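Local coordinates for capsid polyprotein (Turkey astrovirus 2, PDB 3TS3) that forms the globular projection, or spike, domain of an avian astrovirus capsid protein that probably self-assembles into an icosahedral shell, at residues 16-21 with 92-97; 32-37 with 86-91; 67-72 with 153-158; 115-120 with 142-147. All coordinates share one frame; numbering follows the deposited sequence. Where two conformers were deposited one is given.

Overall arrangement
Contacts 2 and 4 are the buried pairs, each joining neighbouring antiparallel strands of the large sheet by backbone hydrogen bonds and apolar side chains; the two touch each other through apolar side chains. Contacts 1 and 3 are only partly buried, on opposite sides of the chain's centre, and use water bridges in place of direct bonds. Contact 1 packs a loop on the turn that follows strand 87-90 of contact 2, and both touch the second subunit. Contact 3 joins the small two-stranded sheet to strand 153-159, the neighbour of strand 142-148 in contact 4; the centres of contacts 3 and 4 are about 8 Å apart.

Contact 1: 16-21 with 92-97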
loop_
_atom_site.group_PDB
_atom_site.type_symbol
_atom_site.label_atom_id
_atom_site.label_comp_id
_atom_site.label_asym_id
_atom_site.label_seq_id
_atom_site.Cartn_x
_atom_site.Cartn_y
_atom_site.Cartn_z
ATOM N N TYR C 16 -3.901 8.219 19.796
ATOM C CA TYR C 16 -3.830 6.786 20.066
ATOM C C TYR C 16 -3.170 6.080 18.898
ATOM O O TYR C 16 -2.974 6.672 17.856
ATOM C CB TYR C 16 -5.228 6.200 20.320
ATOM C CG TYR C 16 -5.949 6.868 21.465
ATOM C CD1 TYR C 16 -6.915 7.821 21.227
ATOM C CD2 TYR C 16 -5.631 6.570 22.781
ATOM C CE1 TYR C 16 -7.563 8.443 22.255
ATOM C CE2 TYR C 16 -6.281 7.191 23.818
ATOM C CZ TYR C 16 -7.241 8.130 23.545
ATOM O OH TYR C 16 -7.902 8.780 24.560
ATOM N N PHE C 17 -2.856 4.803 19.075
ATOM C CA PHE C 17 -2.205 4.046 18.020
ATOM C C PHE C 17 -3.140 4.071 16.804
ATOM O O PHE C 17 -2.708 4.375 15.696
ATOM C CB PHE C 17 -1.992 2.604 18.516
ATOM C CG PHE C 17 -1.058 1.774 17.667
ATOM C CD1 PHE C 17 -1.392 1.424 16.383
ATOM C CD2 PHE C 17 0.130 1.310 18.188
ATOM C CE1 PHE C 17 -0.549 0.651 15.628
ATOM C CE2 PHE C 17 0.979 0.534 17.437
ATOM C CZ PHE C 17 0.642 0.205 16.155
ATOM N N VAL C 18 -4.421 3.777 17.027
ATOM C CA VAL C 18 -5.441 3.912 15.996
ATOM C C VAL C 18 -6.539 4.794 16.571
ATOM O O VAL C 18 -6.978 4.574 17.683
ATOM C CB VAL C 18 -6.051 2.558 15.596
ATOM C CG1 VAL C 18 -7.056 2.737 14.443
ATOM C CG2 VAL C 18 -4.964 1.568 15.238
ATOM N N TYR C 19 -6.957 5.799 15.817
ATOM C CA TYR C 19 -7.981 6.721 16.284
ATOM C C TYR C 19 -8.945 7.113 15.167
ATOM O O TYR C 19 -8.656 6.952 13.996
ATOM C CB TYR C 19 -7.333 7.962 16.916
ATOM C CG TYR C 19 -6.418 8.691 15.968
ATOM C CD1 TYR C 19 -5.113 8.273 15.771
ATOM C CD2 TYR C 19 -6.869 9.780 15.252
ATOM C CE1 TYR C 19 -4.290 8.924 14.884
ATOM C CE2 TYR C 19 -6.052 10.435 14.361
ATOM C CZ TYR C 19 -4.761 10.000 14.184
ATOM O OH TYR C 19 -3.935 10.644 13.304
ATOM N N ASN C 20 -10.111 7.603 15.558
ATOM C CA ASN C 20 -11.111 8.069 14.604
ATOM C C ASN C 20 -11.139 9.593 14.444
ATOM O O ASN C 20 -10.377 10.298 15.085
ATOM C CB ASN C 20 -12.494 7.460 14.878
ATOM C CG ASN C 20 -13.139 7.978 16.145
ATOM O OD1 ASN C 20 -12.778 9.022 16.658
ATOM N ND2 ASN C 20 -14.130 7.245 16.633
ATOM N N PHE C 21 -12.023 10.085 13.583
ATOM C CA PHE C 21 -12.113 11.517 13.299
ATOM C C PHE C 21 -12.527 12.333 14.517
ATOM O O PHE C 21 -12.304 13.527 14.557
ATOM C CB PHE C 21 -13.020 11.814 12.100
ATOM C CG PHE C 21 -12.338 11.677 10.756
ATOM C CD1 PHE C 21 -12.894 10.892 9.771
ATOM C CD2 PHE C 21 -11.154 12.327 10.490
ATOM C CE1 PHE C 21 -12.286 10.758 8.545
ATOM C CE2 PHE C 21 -10.542 12.202 9.258
ATOM C CZ PHE C 21 -11.113 11.414 8.288
ATOM N N PRO C 92 -10.804 0.596 7.452
ATOM C CA PRO C 92 -11.517 1.252 6.357
ATOM C C PRO C 92 -12.793 1.975 6.785
ATOM O O PRO C 92 -13.049 3.046 6.268
ATOM C CB PRO C 92 -11.828 0.091 5.405
ATOM C CG PRO C 92 -10.667 -0.825 5.583
ATOM C CD PRO C 92 -10.265 -0.713 7.037
ATOM N N ARG C 93 -13.542 1.438 7.738
ATOM C CA ARG C 93 -14.792 2.080 8.151
ATOM C C ARG C 93 -14.577 3.485 8.741
ATOM O O ARG C 93 -15.480 4.303 8.742
ATOM C CB ARG C 93 -15.569 1.194 9.137
ATOM C CG ARG C 93 -14.870 1.027 10.461
ATOM C CD ARG C 93 -15.635 0.201 11.470
ATOM N NE ARG C 93 -14.880 0.162 12.714
ATOM C CZ ARG C 93 -14.984 1.055 13.694
ATOM N NH1 ARG C 93 -15.857 2.053 13.607
ATOM N NH2 ARG C 93 -14.225 0.933 14.773
ATOM N N LEU C 94 -13.392 3.724 9.283
ATOM C CA LEU C 94 -13.045 5.010 9.878
ATOM C C LEU C 94 -12.946 6.172 8.894
ATOM O O LEU C 94 -13.266 7.302 9.227
ATOM C CB LEU C 94 -11.751 4.894 10.677
ATOM C CG LEU C 94 -11.717 3.832 11.778
ATOM C CD1 LEU C 94 -10.358 3.839 12.446
ATOM C CD2 LEU C 94 -12.820 4.110 12.797
ATOM N N GLY C 95 -12.419 5.892 7.710
ATOM C CA GLY C 95 -12.253 6.916 6.699
ATOM C C GLY C 95 -11.061 7.831 6.941
ATOM O O GLY C 95 -10.861 8.791 6.218
ATOM N N VAL C 96 -10.283 7.529 7.971
ATOM C CA VAL C 96 -9.142 8.354 8.370
ATOM C C VAL C 96 -7.932 8.330 7.442
ATOM O O VAL C 96 -7.113 9.230 7.488
ATOM C CB VAL C 96 -8.685 8.107 9.834
ATOM C CG1 VAL C 96 -9.781 8.526 10.806
ATOM C CG2 VAL C 96 -8.288 6.662 10.044
ATOM N N GLY C 97 -7.808 7.287 6.633
ATOM C CA GLY C 97 -6.651 7.159 5.766
ATOM C C GLY C 97 -5.353 7.096 6.549
ATOM O O GLY C 97 -5.284 6.410 7.552
HETATM O O HOH W 1 -15.603 5.169 15.069
HETATM O O HOH W 2 -13.614 8.256 11.901
#
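In the spike domain the loop joining the antiparallel pair 87-90 and 98-101 is covered by the loop 16-21, and Phe21 and Val96 meet there in a CH-pi contact. A chi1 of -65° sets CG1 of Val96 opposite its own carbonyl carbon and presents this methyl to the Phe21 ring, 3.8 Å from the centroid and on the ring normal. The same methyl lies 3.7 Å from Tyr19 O, a buried carbonyl oxygen with no hydrogen-bond partner in the model. Beyond the methyl, the ring rests against the turn: Phe21 CZ comes within 3.4 Å of Gly95 O, which approaches obliquely and accepts a hydrogen bond from Gln84 of the second subunit. Pro5 of that subunit packs on Tyr19 and Val96, so this corner of the fold belongs to the dimer contact. Leu94 divides its two methyls between neighbours. CD1 meets Val18 CG1 at 4.0 Å, the side chains crossing at about a right angle, while CD2 lies 4.0 Å from Asn20 CB. Asn20 ND2 bonds Glu24, and its OD1 takes the backbone N-H of Gln22. One water ties the backbones together, accepting from Phe21 N at 3.0 Å and donating to Leu94 O at 2.9 Å.

Contact 2: 32-37 with 86-91; sequences GVFCLA and GVLFGQ
Cys35 and Phe89 form a hydrogen-bonded antiparallel pair: Cys35 N donates to Phe89 O and Phe89 N to Cys35 O, each at 2.9 Å and each with the donor in the carbonyl plane. Two residues on, Ala37 and Val87 repeat the exchange, and here the Ala37 N to Val87 O bond of 3.0 Å is nearly straight, 172° at the hydrogen. Between these pairs Leu88 CA lies 3.1 Å from Cys35 O, a CA-H...O contact.

Side chains on the face of Cys35, Ala37, Val87 and Phe89 pack closely. Ala37 CB sits at the edge of the Phe89 ring, in its plane, 3.6 Å from CE1, and the same methyl meets Val87 CG2 at 3.9 Å. The opposite face carries Phe34, Leu36 and Leu88. A chi1 of 61° tucks CG of Phe34 over its own backbone, and the side chain runs beside that of Leu88 in the same direction, bringing Phe34 CD1 to 3.9 Å from Leu88 CD1. The second methyl, Leu88 CD2, reaches Leu36 CD1 at 4.1 Å. Gly90, paired with Phe34, adds no side chain to this face.

Further out, Phe17 meets the Phe34 ring and touches Leu88, while Ile39 and Phe89 of the second subunit pack on Phe89 and Val87. Strand 34-37 continues the sheet to strand 187-189 and strand 87-90 to strand 98-101; helix 102-105 touches Leu36 and Leu88, and strand 142-148 supplies Ile144 and Met146 against Phe34.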
loop_
_atom_site.group_PDB
_atom_site.type_symbol
_atom_site.label_atom_id
_atom_site.label_comp_id
_atom_site.label_asym_id
_atom_site.label_seq_id
_atom_site.Cartn_x
_atom_site.Cartn_y
_atom_site.Cartn_z
ATOM N N GLY C 32 -7.177 -6.231 11.313
ATOM C CA GLY C 32 -7.468 -5.229 10.303
ATOM C C GLY C 32 -7.783 -3.814 10.734
ATOM O O GLY C 32 -8.375 -3.073 9.969
ATOM N N VAL C 33 -7.367 -3.437 11.938
ATOM C CA VAL C 33 -7.642 -2.034 12.396
ATOM C C VAL C 33 -6.522 -1.057 11.965
ATOM O O VAL C 33 -6.808 0.123 11.835
ATOM C CB VAL C 33 -7.747 -2.017 13.941
ATOM C CG1 VAL C 33 -7.934 -0.616 14.443
ATOM C CG2 VAL C 33 -8.906 -2.901 14.408
ATOM N N PHE C 34 -5.378 -1.597 11.564
ATOM C CA PHE C 34 -4.376 -0.769 10.893
ATOM C C PHE C 34 -3.631 -1.499 9.778
ATOM O O PHE C 34 -3.447 -2.706 9.817
ATOM C CB PHE C 34 -3.419 -0.073 11.851
ATOM C CG PHE C 34 -2.610 -1.008 12.700
ATOM C CD1 PHE C 34 -1.351 -1.422 12.303
ATOM C CD2 PHE C 34 -3.085 -1.427 13.919
ATOM C CE1 PHE C 34 -0.604 -2.256 13.099
ATOM C CE2 PHE C 34 -2.335 -2.260 14.711
ATOM C CZ PHE C 34 -1.100 -2.671 14.301
ATOM N N CYS C 35 -3.206 -0.728 8.790
ATOM C CA CYS C 35 -2.507 -1.234 7.635
ATOM C C CYS C 35 -1.160 -0.539 7.482
ATOM O O CYS C 35 -1.095 0.679 7.497
ATOM C CB CYS C 35 -3.363 -0.973 6.395
ATOM S SG CYS C 35 -2.522 -1.191 4.812
ATOM N N LEU C 36 -0.106 -1.326 7.304
ATOM C CA LEU C 36 1.215 -0.777 7.050
ATOM C C LEU C 36 1.441 -0.672 5.551
ATOM O O LEU C 36 1.419 -1.665 4.843
ATOM C CB LEU C 36 2.307 -1.669 7.653
ATOM C CG LEU C 36 3.751 -1.306 7.289
ATOM C CD1 LEU C 36 4.172 0.013 7.931
ATOM C CD2 LEU C 36 4.702 -2.430 7.684
ATOM N N ALA C 37 1.666 0.552 5.084
ATOM C CA ALA C 37 1.995 0.815 3.689
ATOM C C ALA C 37 3.385 1.436 3.674
ATOM O O ALA C 37 3.686 2.291 4.480
ATOM C CB ALA C 37 0.971 1.753 3.052
ATOM N N GLY C 86 7.363 4.432 5.802
ATOM C CA GLY C 86 6.196 3.762 6.337
ATOM C C GLY C 86 5.103 4.647 6.903
ATOM O O GLY C 86 5.360 5.653 7.537
ATOM N N VAL C 87 3.864 4.246 6.656
ATOM C CA VAL C 87 2.706 4.940 7.201
ATOM C C VAL C 87 1.673 3.906 7.617
ATOM O O VAL C 87 1.704 2.784 7.136
ATOM C CB VAL C 87 2.058 5.901 6.178
ATOM C CG1 VAL C 87 3.032 6.993 5.764
ATOM C CG2 VAL C 87 1.537 5.137 4.969
ATOM N N LEU C 88 0.771 4.282 8.514
ATOM C CA LEU C 88 -0.337 3.404 8.849
ATOM C C LEU C 88 -1.642 4.004 8.364
ATOM O O LEU C 88 -1.932 5.152 8.660
ATOM C CB LEU C 88 -0.455 3.175 10.358
ATOM C CG LEU C 88 0.658 2.477 11.134
ATOM C CD1 LEU C 88 0.171 2.150 12.549
ATOM C CD2 LEU C 88 1.119 1.207 10.418
ATOM N N PHE C 89 -2.404 3.209 7.622
ATOM C CA PHE C 89 -3.762 3.562 7.238
ATOM C C PHE C 89 -4.673 2.980 8.302
ATOM O O PHE C 89 -4.430 1.899 8.800
ATOM C CB PHE C 89 -4.174 2.929 5.905
ATOM C CG PHE C 89 -3.651 3.634 4.681
ATOM C CD1 PHE C 89 -2.395 3.357 4.201
ATOM C CD2 PHE C 89 -4.438 4.535 3.994
ATOM C CE1 PHE C 89 -1.921 3.973 3.077
ATOM C CE2 PHE C 89 -3.967 5.168 2.869
ATOM C CZ PHE C 89 -2.713 4.880 2.401
ATOM N N GLY C 90 -5.722 3.712 8.629
ATOM C CA GLY C 90 -6.728 3.255 9.565
ATOM C C GLY C 90 -7.726 2.283 8.970
ATOM O O GLY C 90 -7.887 2.209 7.766
ATOM N N GLN C 91 -8.450 1.603 9.848
ATOM C CA GLN C 91 -9.442 0.613 9.481
ATOM C C GLN C 91 -10.385 1.300 8.500
ATOM O O GLN C 91 -10.739 2.439 8.696
ATOM C CB GLN C 91 -10.204 0.249 10.762
ATOM C CG GLN C 91 -11.265 -0.828 10.624
ATOM C CD GLN C 91 -12.078 -0.996 11.893
ATOM O OE1 GLN C 91 -12.196 -0.077 12.687
ATOM N NE2 GLN C 91 -12.642 -2.174 12.072
#

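Contact 3: 67-72 with 153-158. Unlike the reference sequence in segment 67-72: Leu68 (reference Ser).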
loop_
_atom_site.group_PDB
_atom_site.type_symbol
_atom_site.label_atom_id
_atom_site.label_comp_id
_atom_site.label_asym_id
_atom_site.label_seq_id
_atom_site.Cartn_x
_atom_site.Cartn_y
_atom_site.Cartn_z
ATOM N N THR C 67 5.285 -17.024 25.129
ATOM C CA THR C 67 4.442 -17.735 24.186
ATOM C C THR C 67 4.881 -17.365 22.768
ATOM O O THR C 67 5.935 -16.781 22.594
ATOM C CB THR C 67 2.943 -17.520 24.427
ATOM O OG1 THR C 67 2.200 -18.341 23.519
ATOM C CG2 THR C 67 2.562 -16.063 24.251
ATOM N N LEU C 68 4.110 -17.750 21.762
ATOM C CA LEU C 68 4.537 -17.502 20.391
ATOM C C LEU C 68 3.381 -17.483 19.400
ATOM O O LEU C 68 2.280 -17.917 19.711
ATOM C CB LEU C 68 5.529 -18.578 19.963
ATOM C CG LEU C 68 4.952 -19.999 19.940
ATOM C CD1 LEU C 68 4.113 -20.237 18.694
ATOM C CD2 LEU C 68 6.042 -21.039 20.026
ATOM N N PHE C 69 3.660 -16.980 18.202
ATOM C CA PHE C 69 2.779 -17.155 17.062
ATOM C C PHE C 69 3.560 -17.814 15.923
ATOM O O PHE C 69 4.683 -17.437 15.645
ATOM C CB PHE C 69 1.980 -15.891 16.659
ATOM C CG PHE C 69 2.804 -14.697 16.217
ATOM C CD1 PHE C 69 3.119 -14.509 14.886
ATOM C CD2 PHE C 69 3.155 -13.711 17.116
ATOM C CE1 PHE C 69 3.824 -13.393 14.472
ATOM C CE2 PHE C 69 3.855 -12.590 16.708
ATOM C CZ PHE C 69 4.190 -12.432 15.384
ATOM N N LEU C 70 2.980 -18.850 15.330
ATOM C CA LEU C 70 3.629 -19.599 14.263
ATOM C C LEU C 70 3.650 -18.878 12.923
ATOM O O LEU C 70 2.757 -18.118 12.616
ATOM C CB LEU C 70 2.969 -20.968 14.095
ATOM C CG LEU C 70 2.981 -21.908 15.297
ATOM C CD1 LEU C 70 2.029 -23.055 15.042
ATOM C CD2 LEU C 70 4.381 -22.428 15.551
ATOM N N LEU C 71 4.667 -19.162 12.121
ATOM C CA LEU C 71 4.797 -18.616 10.774
ATOM C C LEU C 71 4.840 -19.772 9.787
ATOM O O LEU C 71 5.034 -20.907 10.177
ATOM C CB LEU C 71 6.076 -17.796 10.622
ATOM C CG LEU C 71 6.289 -16.562 11.489
ATOM C CD1 LEU C 71 7.597 -15.910 11.078
ATOM C CD2 LEU C 71 5.148 -15.580 11.377
ATOM N N ASP C 72 4.640 -19.478 8.513
ATOM C CA ASP C 72 4.720 -20.501 7.480
ATOM C C ASP C 72 6.160 -20.956 7.268
ATOM O O ASP C 72 7.074 -20.150 7.315
ATOM C CB ASP C 72 4.160 -19.978 6.156
ATOM C CG ASP C 72 2.676 -19.698 6.220
ATOM O OD1 ASP C 72 1.894 -20.642 6.419
ATOM O OD2 ASP C 72 2.286 -18.535 6.062
ATOM N N ARG C 153 1.411 -14.873 7.526
ATOM C CA ARG C 153 1.755 -14.255 8.794
ATOM C C ARG C 153 3.167 -13.691 8.779
ATOM O O ARG C 153 4.078 -14.264 8.193
ATOM C CB ARG C 153 1.610 -15.264 9.937
ATOM C CG ARG C 153 1.590 -14.665 11.348
ATOM C CD ARG C 153 0.173 -14.587 11.829
ATOM N NE ARG C 153 -0.024 -14.116 13.199
ATOM C CZ ARG C 153 -0.499 -14.870 14.181
ATOM N NH1 ARG C 153 -0.780 -16.148 13.967
ATOM N NH2 ARG C 153 -0.700 -14.345 15.377
ATOM N N ALA C 154 3.314 -12.556 9.456
ATOM C CA ALA C 154 4.551 -11.786 9.503
ATOM C C ALA C 154 4.635 -11.003 10.809
ATOM O O ALA C 154 3.712 -11.010 11.595
ATOM C CB ALA C 154 4.631 -10.839 8.322
ATOM N N ALA C 155 5.758 -10.340 11.033
ATOM C CA ALA C 155 5.923 -9.557 12.239
ATOM C C ALA C 155 6.486 -8.183 11.950
ATOM O O ALA C 155 7.356 -8.038 11.117
ATOM C CB ALA C 155 6.828 -10.285 13.215
ATOM N N LEU C 156 5.991 -7.183 12.671
ATOM C CA LEU C 156 6.563 -5.849 12.613
ATOM C C LEU C 156 7.206 -5.601 13.971
ATOM O O LEU C 156 6.549 -5.697 14.999
ATOM C CB LEU C 156 5.490 -4.796 12.332
ATOM C CG LEU C 156 5.904 -3.319 12.365
ATOM C CD1 LEU C 156 6.892 -2.985 11.269
ATOM C CD2 LEU C 156 4.676 -2.433 12.256
ATOM N N PHE C 157 8.495 -5.292 13.959
ATOM C CA PHE C 157 9.230 -5.038 15.183
ATOM C C PHE C 157 9.622 -3.572 15.241
ATOM O O PHE C 157 9.746 -2.914 14.222
ATOM C CB PHE C 157 10.548 -5.821 15.212
ATOM C CG PHE C 157 10.407 -7.318 15.228
ATOM C CD1 PHE C 157 10.130 -7.993 16.402
ATOM C CD2 PHE C 157 10.637 -8.056 14.085
ATOM C CE1 PHE C 157 10.033 -9.367 16.417
ATOM C CE2 PHE C 157 10.548 -9.424 14.099
ATOM C CZ PHE C 157 10.242 -10.078 15.267
ATOM N N TYR C 158 9.831 -3.076 16.452
ATOM C CA TYR C 158 10.480 -1.798 16.629
ATOM C C TYR C 158 11.790 -2.128 17.330
ATOM O O TYR C 158 11.789 -2.528 18.490
ATOM C CB TYR C 158 9.631 -0.841 17.460
ATOM C CG TYR C 158 10.226 0.548 17.588
ATOM C CD1 TYR C 158 10.438 1.330 16.477
ATOM C CD2 TYR C 158 10.555 1.068 18.819
ATOM C CE1 TYR C 158 10.979 2.587 16.581
ATOM C CE2 TYR C 158 11.094 2.327 18.936
ATOM C CZ TYR C 158 11.303 3.087 17.813
ATOM O OH TYR C 158 11.842 4.348 17.923
HETATM O O HOH W 3 0.050 -18.301 12.271
HETATM O O HOH W 4 4.086 -16.852 7.459
HETATM O O HOH W 5 0.207 -17.528 7.540
#
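Asp72 OD2 is held by two waters that both lead to the backbone of Arg153. One water donates to OD2 at 2.7 Å and accepts from Arg153 N; the other donates to Asp72 OD2 and to Arg153 O and accepts from Asp72 N. The carboxylate is thus linked to both polar backbone atoms of Arg153 without touching them. A third water serves the guanidinium, donating to Leu70 O at 2.7 Å and accepting from Arg153 NH1 at 2.9 Å.

The Arg153 side chain lies across Phe69. It leaves the strand with CG anti to the backbone N (chi1 -165°) and bends at chi2 (100°), which lays the guanidinium against the phenylalanine with the two planes only 15° apart. It is the CB of Phe69, 3.3 Å from Arg153 NH2, that stands over the guanidinium face, toward its rim, whereas NE approaches the ring obliquely. Arg153 NE donates to Ser145 OG, and Trp190 makes a cation-pi contact with the same group, so its rotation is fixed from several directions.

Farther along the ring, Phe69 CZ meets Ala155 CB at 4.0 Å, the methyl lying at the ring edge near its plane. Leu71 packs from the other end: its CD2 is 3.7 Å from Arg153 CG, the side chains crossing at about a right angle. The two strands are not bonded neighbours, their axes being 8.4 Å apart. This is sheet-on-sheet packing, in which the two-stranded antiparallel sheet 56-59 and 67-70 lies against the large antiparallel sheet of the spike domain.

Contact 4: 115-120 with 142-147; sequences PAIQKY and PVISMG
CG1 of Val143 makes several of the approaches in this contact. The CB of Val143 leaves strand 142-148 on the face shared with Gln118, and a chi1 of 60° swings CG1 toward the partner strand. That methyl lies 3.6 Å from Gln118 O and also meets Gln118 CB and Tyr120 N, so it spans the end of strand 117-119. The other methyl, CG2, is turned to Phe157 of the neighbouring strand 153-159.

Beneath this packing, Gln118 and Val143 form a hydrogen-bonded antiparallel pair. Gln118 N donates to Val143 O at 3.0 Å, with the donor in the carbonyl plane; the return bond, Val143 N to Gln118 O at 2.9 Å, comes in tilted 33° from the Gln118 carbonyl plane. Gln118 O also takes the CA-H of Pro142.

The other face carries Ile117, Pro142 and Ile144. Ile117 CG2 and Pro142 CB lie 4.0 Å apart, their side chains pointing the same way. Ile144 lies against Ala116 O through CB, CG1 and CG2, the nearest being CG1 at 3.8 Å, and this carbonyl accepts a hydrogen bond from Tyr192 OH. Phe34 packs on Ala116.

With axes at 130°, the short strand diverges quickly from its partner: a brief antiparallel pairing at one side of strand 142-148, which strand 153-159 continues into the large sheet of the spike domain.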
loop_
_atom_site.group_PDB
_atom_site.type_symbol
_atom_site.label_atom_id
_atom_site.label_comp_id
_atom_site.label_asym_id
_atom_site.label_seq_id
_atom_site.Cartn_x
_atom_site.Cartn_y
_atom_site.Cartn_z
ATOM N N PRO C 115 -3.491 -4.224 22.762
ATOM C CA PRO C 115 -3.509 -5.668 22.534
ATOM C C PRO C 115 -2.577 -6.079 21.397
ATOM O O PRO C 115 -1.962 -7.127 21.467
ATOM C CB PRO C 115 -4.964 -5.933 22.172
ATOM C CG PRO C 115 -5.711 -4.909 22.955
ATOM C CD PRO C 115 -4.851 -3.681 22.923
ATOM N N ALA C 116 -2.467 -5.246 20.373
ATOM C CA ALA C 116 -1.607 -5.554 19.233
ATOM C C ALA C 116 -0.130 -5.655 19.590
ATOM O O ALA C 116 0.610 -6.390 18.964
ATOM C CB ALA C 116 -1.811 -4.562 18.094
ATOM N N ILE C 117 0.300 -4.888 20.582
ATOM C CA ILE C 117 1.716 -4.796 20.869
ATOM C C ILE C 117 2.163 -5.746 21.959
ATOM O O ILE C 117 1.625 -5.750 23.047
ATOM C CB ILE C 117 2.127 -3.363 21.265
ATOM C CG1 ILE C 117 1.594 -2.344 20.257
ATOM C CG2 ILE C 117 3.643 -3.272 21.420
ATOM C CD1 ILE C 117 1.815 -0.916 20.693
ATOM N N GLN C 118 3.187 -6.520 21.645
ATOM C CA GLN C 118 3.738 -7.487 22.581
ATOM C C GLN C 118 5.228 -7.235 22.770
ATOM O O GLN C 118 5.821 -6.444 22.057
ATOM C CB GLN C 118 3.491 -8.925 22.118
ATOM C CG GLN C 118 2.037 -9.243 21.817
ATOM C CD GLN C 118 1.163 -9.331 23.057
ATOM O OE1 GLN C 118 1.650 -9.393 24.173
ATOM N NE2 GLN C 118 -0.137 -9.354 22.851
ATOM N N LYS C 119 5.813 -7.901 23.759
ATOM C CA LYS C 119 7.219 -7.728 24.058
ATOM C C LYS C 119 7.963 -8.910 23.493
ATOM O O LYS C 119 7.678 -10.041 23.827
ATOM C CB LYS C 119 7.443 -7.661 25.570
ATOM C CG LYS C 119 6.862 -6.423 26.223
ATOM C CD LYS C 119 7.035 -6.439 27.726
ATOM C CE LYS C 119 6.572 -5.137 28.346
ATOM N NZ LYS C 119 7.035 -4.996 29.746
ATOM N N TYR C 120 8.936 -8.634 22.641
ATOM C CA TYR C 120 9.662 -9.702 21.984
ATOM C C TYR C 120 10.363 -10.604 23.000
ATOM O O TYR C 120 10.945 -10.135 23.963
ATOM C CB TYR C 120 10.669 -9.118 20.995
ATOM C CG TYR C 120 11.617 -10.138 20.428
ATOM C CD1 TYR C 120 11.164 -11.149 19.597
ATOM C CD2 TYR C 120 12.962 -10.095 20.730
ATOM C CE1 TYR C 120 12.022 -12.077 19.085
ATOM C CE2 TYR C 120 13.830 -11.025 20.225
ATOM C CZ TYR C 120 13.354 -12.015 19.398
ATOM O OH TYR C 120 14.210 -12.948 18.886
ATOM N N PRO C 142 9.203 -3.953 20.978
ATOM C CA PRO C 142 7.824 -4.139 20.536
ATOM C C PRO C 142 7.744 -5.084 19.345
ATOM O O PRO C 142 8.567 -5.005 18.453
ATOM C CB PRO C 142 7.414 -2.733 20.104
ATOM C CG PRO C 142 8.198 -1.826 21.003
ATOM C CD PRO C 142 9.521 -2.533 21.226
ATOM N N VAL C 143 6.767 -5.981 19.365
ATOM C CA VAL C 143 6.491 -6.845 18.233
ATOM C C VAL C 143 4.993 -6.871 17.951
ATOM O O VAL C 143 4.185 -6.870 18.869
ATOM C CB VAL C 143 7.071 -8.269 18.404
ATOM C CG1 VAL C 143 6.499 -8.967 19.618
ATOM C CG2 VAL C 143 6.840 -9.087 17.150
ATOM N N ILE C 144 4.638 -6.849 16.675
ATOM C CA ILE C 144 3.237 -6.864 16.287
ATOM C C ILE C 144 2.955 -7.952 15.258
ATOM O O ILE C 144 3.631 -8.043 14.254
ATOM C CB ILE C 144 2.796 -5.500 15.717
ATOM C CG1 ILE C 144 2.963 -4.399 16.766
ATOM C CG2 ILE C 144 1.356 -5.562 15.220
ATOM C CD1 ILE C 144 2.838 -2.992 16.204
ATOM N N SER C 145 1.933 -8.756 15.520
ATOM C CA SER C 145 1.487 -9.785 14.592
ATOM C C SER C 145 0.754 -9.138 13.419
ATOM O O SER C 145 -0.175 -8.384 13.619
ATOM C CB SER C 145 0.552 -10.731 15.343
ATOM O OG SER C 145 -0.211 -11.528 14.470
ATOM N N MET C 146 1.177 -9.447 12.197
ATOM C CA MET C 146 0.723 -8.891 10.964
ATOM C C MET C 146 0.465 -10.012 10.013
ATOM O O MET C 146 0.986 -11.097 10.114
ATOM C CB MET C 146 1.754 -7.930 10.350
ATOM C CG MET C 146 2.272 -6.822 11.276
ATOM S SD MET C 146 1.046 -5.537 11.605
ATOM C CE MET C 146 0.878 -4.747 10.003
ATOM N N GLY C 147 -0.185 -9.700 8.929
ATOM C CA GLY C 147 -0.323 -10.582 7.794
ATOM C C GLY C 147 -0.443 -9.798 6.515
ATOM O O GLY C 147 -0.971 -8.689 6.511
#